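Long-range contacts in probable CoA-transferase alpha subunit (Rhodococcus jostii, PDB 6COJ), which probably serves as the alpha subunit of a CoA-transferase-family enzyme and binds a coenzyme A thioester carrying a spirocyclic acyl group: residues S43-M48 and L181-L186; A53-D58 and C76-V81. The protein carries 1 engineered substitution. All coordinates share one frame; numbering follows the deposited sequence.

Contact 1: S43-M48 and L181-L186; sequences SRRKPM and LVHLNL
At the topological switch point of the parallel, Rossmann-like sheet, where the chain leaves neighbouring strands 35-38 and 177-184 in opposite directions, Arg45 and Pro47 of the loop after the first meet Leu181, His183 and Leu184 of the second. The direct polar link is one side-chain hydrogen bond: Arg45 NE donates to His183 O over 2.8 Å, with an N-H...O angle of 143°. The donor lies in the carbonyl plane, and the oxygen sits at the edge of the guanidinium. A bend at chi3 (65°) in the otherwise mostly extended arginine turns NE onto this carbonyl, while Leu184 CD2 covers one guanidinium face, 3.5 Å from Arg45 NH2. The far end continues to Asp203 by a salt bridge and to Pro200 O. Replacing Arg45 by an alanine is likely to leave His183 O without this donor and Asp203 without this counter-charge, and to open a gap beside Leu184 CD2. A water joins the backbones as well, donating to Arg45 O (2.8 Å) and accepting from His183 N (2.8 Å). Pro47, centre of an inverse gamma turn and N-cap of helix 48-56, lies against the strand: its CG is 4.1 Å from Leu181 CB, and its CA is 3.8 Å from His183 CB. The His183 ring, its edge near Arg45 CG, is fixed by Ser216 through ND1 and Glu218 through NE2. Around this buried junction, the Leu181 backbone bonds to Gly37 of strand 35-38 and to Gly39 just past it, Val182 pairs with strand 213-217, and Leu184 packs on Val215 and on Asp203 of helix 203-208.

Contact 2: A53-D58 and C76-V81; sequences ALLRSD and CSAGKV
The CA atoms of Leu55 and Ala78, 6.7 Å apart, are the nearest pair across the two segments, where helices 48-56 and 70-77 both come to an end. Helix 70-77 closes in a Schellman motif: Gly79, at positive phi (63°), is the C-prime residue, its N bonds to Cys76 O at 3.0 Å, and Lys80 N reaches back to Leu75 O. The apolar part of the contact is small, Leu55 CG resting 4.0 Å from Ala78 CB. Lys80 contributes the largest share of the buried area, its chain running alongside Leu55, with CE 3.6 Å from Leu55 CA. That chain is extended until chi4 (-69°), where a final bend turns the ammonium to the end of helix 48-56. There Lys80 NZ donates to Ser57 O at 2.9 Å, approaching well above the carbonyl plane (52° out of it), while its stronger bond goes to Val59 O, just past the segment. Ser57 OG folds back to donate to Leu54 O at 2.7 Å and also bonds to Val59 N, bracing the turn that offers these carbonyls. Asp58 stays apart, its OD1 6.5 Å from Lys80 NZ, so no salt bridge forms. The chemistry is therefore that of a buried ammonium held by main-chain oxygens; the partial negative charge at a helix C-terminus would be expected to favour the cation, with distant Asp58 adding at most a weak field.

Helix 48-56 connects the two sites: contact 1 holds the loop and N-cap that start it, contact 2 its C-terminal end. Helix 70-77 is shared less directly, for Met48 touches Pro70 and Leu74 while contact 2 engages the C-terminal end of that helix and the turn after it. Contact 1 is wholly buried, its centre about 8 Å from that of the chain; contact 2, at about 14 Å, is partly open and includes exposed residues. Both set a basic side chain on a main-chain oxygen, yet Arg45 also pairs with an acid, whereas Lys80 relies on carbonyls. Although their centres are about 18 Å apart, Leu181 CD1 and Leu54 CD1 touch at 3.9 Å.

Contact 1: S43-M48 and L181-L186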
loop_
_atom_site.group_PDB
_atom_site.type_symbol
_atom_site.label_atom_id
_atom_site.label_comp_id
_atom_site.label_asym_id
_atom_site.label_seq_id
_atom_site.Cartn_x
_atom_site.Cartn_y
_atom_site.Cartn_z
ATOM N N SER A 43 -16.460 13.751 7.504
ATOM C CA SER A 43 -17.058 13.632 8.836
ATOM C C SER A 43 -16.985 12.196 9.359
ATOM O O SER A 43 -17.980 11.600 9.797
ATOM C CB SER A 43 -18.486 14.171 8.825
ATOM O OG SER A 43 -19.042 14.216 10.127
ATOM N N ARG A 44 -15.777 11.629 9.327
ATOM C CA ARG A 44 -15.556 10.227 9.679
ATOM C C ARG A 44 -14.286 10.108 10.506
ATOM O O ARG A 44 -13.193 10.434 10.026
ATOM C CB ARG A 44 -15.472 9.329 8.433
ATOM C CG ARG A 44 -16.594 9.566 7.434
ATOM C CD ARG A 44 -16.416 8.767 6.148
ATOM N NE ARG A 44 -17.233 9.315 5.069
ATOM C CZ ARG A 44 -17.873 8.606 4.148
ATOM N NH1 ARG A 44 -17.840 7.273 4.162
ATOM N NH2 ARG A 44 -18.579 9.233 3.218
ATOM N N ARG A 45 -14.447 9.619 11.735
ATOM C CA ARG A 45 -13.361 9.334 12.684
ATOM C C ARG A 45 -12.314 10.436 12.731
ATOM O O ARG A 45 -11.105 10.197 12.697
ATOM C CB ARG A 45 -12.751 7.944 12.493
ATOM C CG ARG A 45 -12.314 7.341 13.833
ATOM C CD ARG A 45 -11.713 5.931 13.701
ATOM N NE ARG A 45 -10.469 5.998 12.930
ATOM C CZ ARG A 45 -10.214 5.344 11.800
ATOM N NH1 ARG A 45 -11.085 4.471 11.290
ATOM N NH2 ARG A 45 -9.050 5.560 11.193
ATOM N N LYS A 46 -12.800 11.674 12.850
ATOM C CA LYS A 46 -11.890 12.781 13.045
ATOM C C LYS A 46 -11.482 12.856 14.513
ATOM O O LYS A 46 -12.273 12.528 15.399
ATOM C CB LYS A 46 -12.589 14.078 12.660
ATOM C CG LYS A 46 -12.702 14.243 11.156
ATOM C CD LYS A 46 -11.354 14.541 10.559
ATOM C CE LYS A 46 -11.404 14.653 9.056
ATOM N NZ LYS A 46 -10.055 15.023 8.570
ATOM N N PRO A 47 -10.232 13.285 14.804
ATOM C CA PRO A 47 -9.807 13.487 16.210
ATOM C C PRO A 47 -10.369 14.794 16.761
ATOM O O PRO A 47 -9.660 15.778 17.017
ATOM C CB PRO A 47 -8.280 13.494 16.090
ATOM C CG PRO A 47 -8.039 14.111 14.745
ATOM C CD PRO A 47 -9.135 13.554 13.854
ATOM N N MET A 48 -11.694 14.814 16.937
ATOM C CA MET A 48 -12.392 16.051 17.262
ATOM C C MET A 48 -12.059 16.544 18.665
ATOM O O MET A 48 -12.004 17.761 18.892
ATOM C CB MET A 48 -13.902 15.870 17.094
ATOM C CG MET A 48 -14.363 15.577 15.680
ATOM S SD MET A 48 -14.045 16.910 14.511
ATOM C CE MET A 48 -15.373 18.029 14.950
ATOM N N LEU A 181 -2.381 14.165 14.025
ATOM C CA LEU A 181 -3.426 13.930 15.021
ATOM C C LEU A 181 -4.398 12.928 14.416
ATOM O O LEU A 181 -4.971 13.184 13.352
ATOM C CB LEU A 181 -4.170 15.232 15.349
ATOM C CG LEU A 181 -3.317 16.438 15.737
ATOM C CD1 LEU A 181 -4.204 17.671 15.870
ATOM C CD2 LEU A 181 -2.567 16.171 17.025
ATOM N N VAL A 182 -4.564 11.773 15.067
ATOM C CA VAL A 182 -5.463 10.732 14.577
ATOM C C VAL A 182 -6.249 10.177 15.758
ATOM O O VAL A 182 -5.808 10.243 16.906
ATOM C CB VAL A 182 -4.717 9.592 13.833
ATOM C CG1 VAL A 182 -3.925 10.141 12.630
ATOM C CG2 VAL A 182 -3.790 8.833 14.783
ATOM N N HIS A 183 -7.425 9.616 15.460
ATOM C CA HIS A 183 -8.286 8.992 16.462
ATOM C C HIS A 183 -8.608 7.570 16.033
ATOM O O HIS A 183 -9.047 7.345 14.899
ATOM C CB HIS A 183 -9.606 9.754 16.613
ATOM C CG HIS A 183 -10.469 9.225 17.710
ATOM N ND1 HIS A 183 -10.251 9.541 19.034
ATOM C CD2 HIS A 183 -11.538 8.391 17.690
ATOM C CE1 HIS A 183 -11.160 8.938 19.783
ATOM N NE2 HIS A 183 -11.956 8.238 18.992
ATOM N N LEU A 184 -8.421 6.622 16.944
ATOM C CA LEU A 184 -8.665 5.214 16.667
ATOM C C LEU A 184 -9.539 4.602 17.759
ATOM O O LEU A 184 -9.832 5.221 18.787
ATOM C CB LEU A 184 -7.350 4.439 16.483
ATOM C CG LEU A 184 -6.710 4.723 15.122
ATOM C CD1 LEU A 184 -5.265 4.256 15.083
ATOM C CD2 LEU A 184 -7.507 4.050 13.994
ATOM N N ASN A 185 -9.970 3.365 17.532
ATOM C CA ASN A 185 -10.955 2.791 18.437
ATOM C C ASN A 185 -10.349 2.193 19.697
ATOM O O ASN A 185 -11.003 2.175 20.743
ATOM C CB ASN A 185 -11.828 1.766 17.709
ATOM C CG ASN A 185 -12.596 2.394 16.563
ATOM O OD1 ASN A 185 -13.737 2.869 16.738
ATOM N ND2 ASN A 185 -11.986 2.420 15.399
ATOM N N LEU A 186 -9.133 1.673 19.621
ATOM C CA LEU A 186 -8.562 0.931 20.729
ATOM C C LEU A 186 -7.054 1.046 20.633
ATOM O O LEU A 186 -6.501 1.043 19.530
ATOM C CB LEU A 186 -8.958 -0.546 20.611
ATOM C CG LEU A 186 -8.909 -1.403 21.866
ATOM C CD1 LEU A 186 -9.845 -0.841 22.931
ATOM C CD2 LEU A 186 -9.324 -2.802 21.486
HETATM O O HOH W 1 -8.277 9.910 12.814
#

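Contact 2: A53-D58 and C76-V81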
loop_
_atom_site.group_PDB
_atom_site.type_symbol
_atom_site.label_atom_id
_atom_site.label_comp_id
_atom_site.label_asym_id
_atom_site.label_seq_id
_atom_site.Cartn_x
_atom_site.Cartn_y
_atom_site.Cartn_z
ATOM N N ALA A 53 -9.166 20.687 21.671
ATOM C CA ALA A 53 -8.043 21.099 22.509
ATOM C C ALA A 53 -7.173 22.127 21.790
ATOM O O ALA A 53 -6.662 23.065 22.418
ATOM C CB ALA A 53 -7.229 19.879 22.948
ATOM N N LEU A 54 -7.002 21.975 20.473
ATOM C CA LEU A 54 -6.328 23.012 19.693
ATOM C C LEU A 54 -7.052 24.352 19.800
ATOM O O LEU A 54 -6.409 25.400 19.948
ATOM C CB LEU A 54 -6.229 22.582 18.231
ATOM C CG LEU A 54 -4.879 22.032 17.789
ATOM C CD1 LEU A 54 -4.963 21.486 16.362
ATOM C CD2 LEU A 54 -3.808 23.100 17.886
ATOM N N LEU A 55 -8.389 24.341 19.714
ATOM C CA LEU A 55 -9.160 25.577 19.804
ATOM C C LEU A 55 -8.971 26.257 21.152
ATOM O O LEU A 55 -8.936 27.489 21.233
ATOM C CB LEU A 55 -10.644 25.297 19.553
ATOM C CG LEU A 55 -11.153 25.666 18.152
ATOM C CD1 LEU A 55 -10.330 24.986 17.076
ATOM C CD2 LEU A 55 -12.636 25.338 17.996
ATOM N N ARG A 56 -8.866 25.472 22.224
ATOM C CA ARG A 56 -8.655 26.044 23.549
ATOM C C ARG A 56 -7.275 26.673 23.672
ATOM O O ARG A 56 -7.092 27.597 24.472
ATOM C CB ARG A 56 -8.812 24.956 24.613
ATOM C CG ARG A 56 -10.222 24.451 24.799
ATOM C CD ARG A 56 -10.359 23.669 26.094
ATOM N NE ARG A 56 -9.525 22.477 26.142
ATOM C CZ ARG A 56 -9.892 21.288 25.665
ATOM N NH1 ARG A 56 -11.084 21.137 25.103
ATOM N NH2 ARG A 56 -9.076 20.250 25.762
ATOM N N SER A 57 -6.302 26.179 22.907
ATOM C CA SER A 57 -4.919 26.624 22.973
ATOM C C SER A 57 -4.721 27.897 22.154
ATOM O O SER A 57 -5.618 28.363 21.448
ATOM C CB SER A 57 -3.979 25.543 22.433
ATOM O OG SER A 57 -3.911 25.554 21.007
ATOM N N ASP A 58 -3.513 28.449 22.245
ATOM C CA ASP A 58 -3.109 29.579 21.417
ATOM C C ASP A 58 -2.332 29.163 20.178
ATOM O O ASP A 58 -1.773 30.027 19.495
ATOM C CB ASP A 58 -2.317 30.606 22.234
ATOM C CG ASP A 58 -0.980 30.077 22.730
ATOM O OD1 ASP A 58 -0.670 28.884 22.521
ATOM O OD2 ASP A 58 -0.232 30.870 23.339
ATOM N N CYS A 76 -10.856 26.715 11.178
ATOM C CA CYS A 76 -11.097 27.970 10.471
ATOM C C CYS A 76 -11.923 28.927 11.311
ATOM O O CYS A 76 -11.709 30.146 11.258
ATOM C CB CYS A 76 -11.790 27.700 9.138
ATOM S SG CYS A 76 -10.709 27.004 7.871
ATOM N N SER A 77 -12.882 28.402 12.080
ATOM C CA SER A 77 -13.687 29.270 12.931
ATOM C C SER A 77 -12.841 30.030 13.942
ATOM O O SER A 77 -13.251 31.104 14.397
ATOM C CB SER A 77 -14.791 28.485 13.652
ATOM O OG SER A 77 -14.302 27.779 14.786
ATOM N N ALA A 78 -11.667 29.510 14.292
ATOM C CA ALA A 78 -10.785 30.161 15.249
ATOM C C ALA A 78 -9.607 30.845 14.577
ATOM O O ALA A 78 -8.678 31.282 15.272
ATOM C CB ALA A 78 -10.303 29.147 16.291
ATOM N N GLY A 79 -9.634 30.961 13.250
ATOM C CA GLY A 79 -8.572 31.627 12.522
ATOM C C GLY A 79 -7.222 30.959 12.647
ATOM O O GLY A 79 -6.190 31.641 12.584
ATOM N N LYS A 80 -7.196 29.643 12.839
ATOM C CA LYS A 80 -5.949 28.948 13.122
ATOM C C LYS A 80 -5.245 28.425 11.880
ATOM O O LYS A 80 -4.141 27.888 12.008
ATOM C CB LYS A 80 -6.178 27.813 14.127
ATOM C CG LYS A 80 -6.397 28.332 15.552
ATOM C CD LYS A 80 -6.763 27.207 16.485
ATOM C CE LYS A 80 -7.007 27.714 17.885
ATOM N NZ LYS A 80 -5.767 28.204 18.546
ATOM N N VAL A 81 -5.830 28.586 10.694
ATOM C CA VAL A 81 -5.315 27.987 9.463
ATOM C C VAL A 81 -4.765 29.086 8.569
ATOM O O VAL A 81 -5.468 30.056 8.249
ATOM C CB VAL A 81 -6.400 27.183 8.736
ATOM C CG1 VAL A 81 -5.826 26.535 7.475
ATOM C CG2 VAL A 81 -6.988 26.140 9.667
#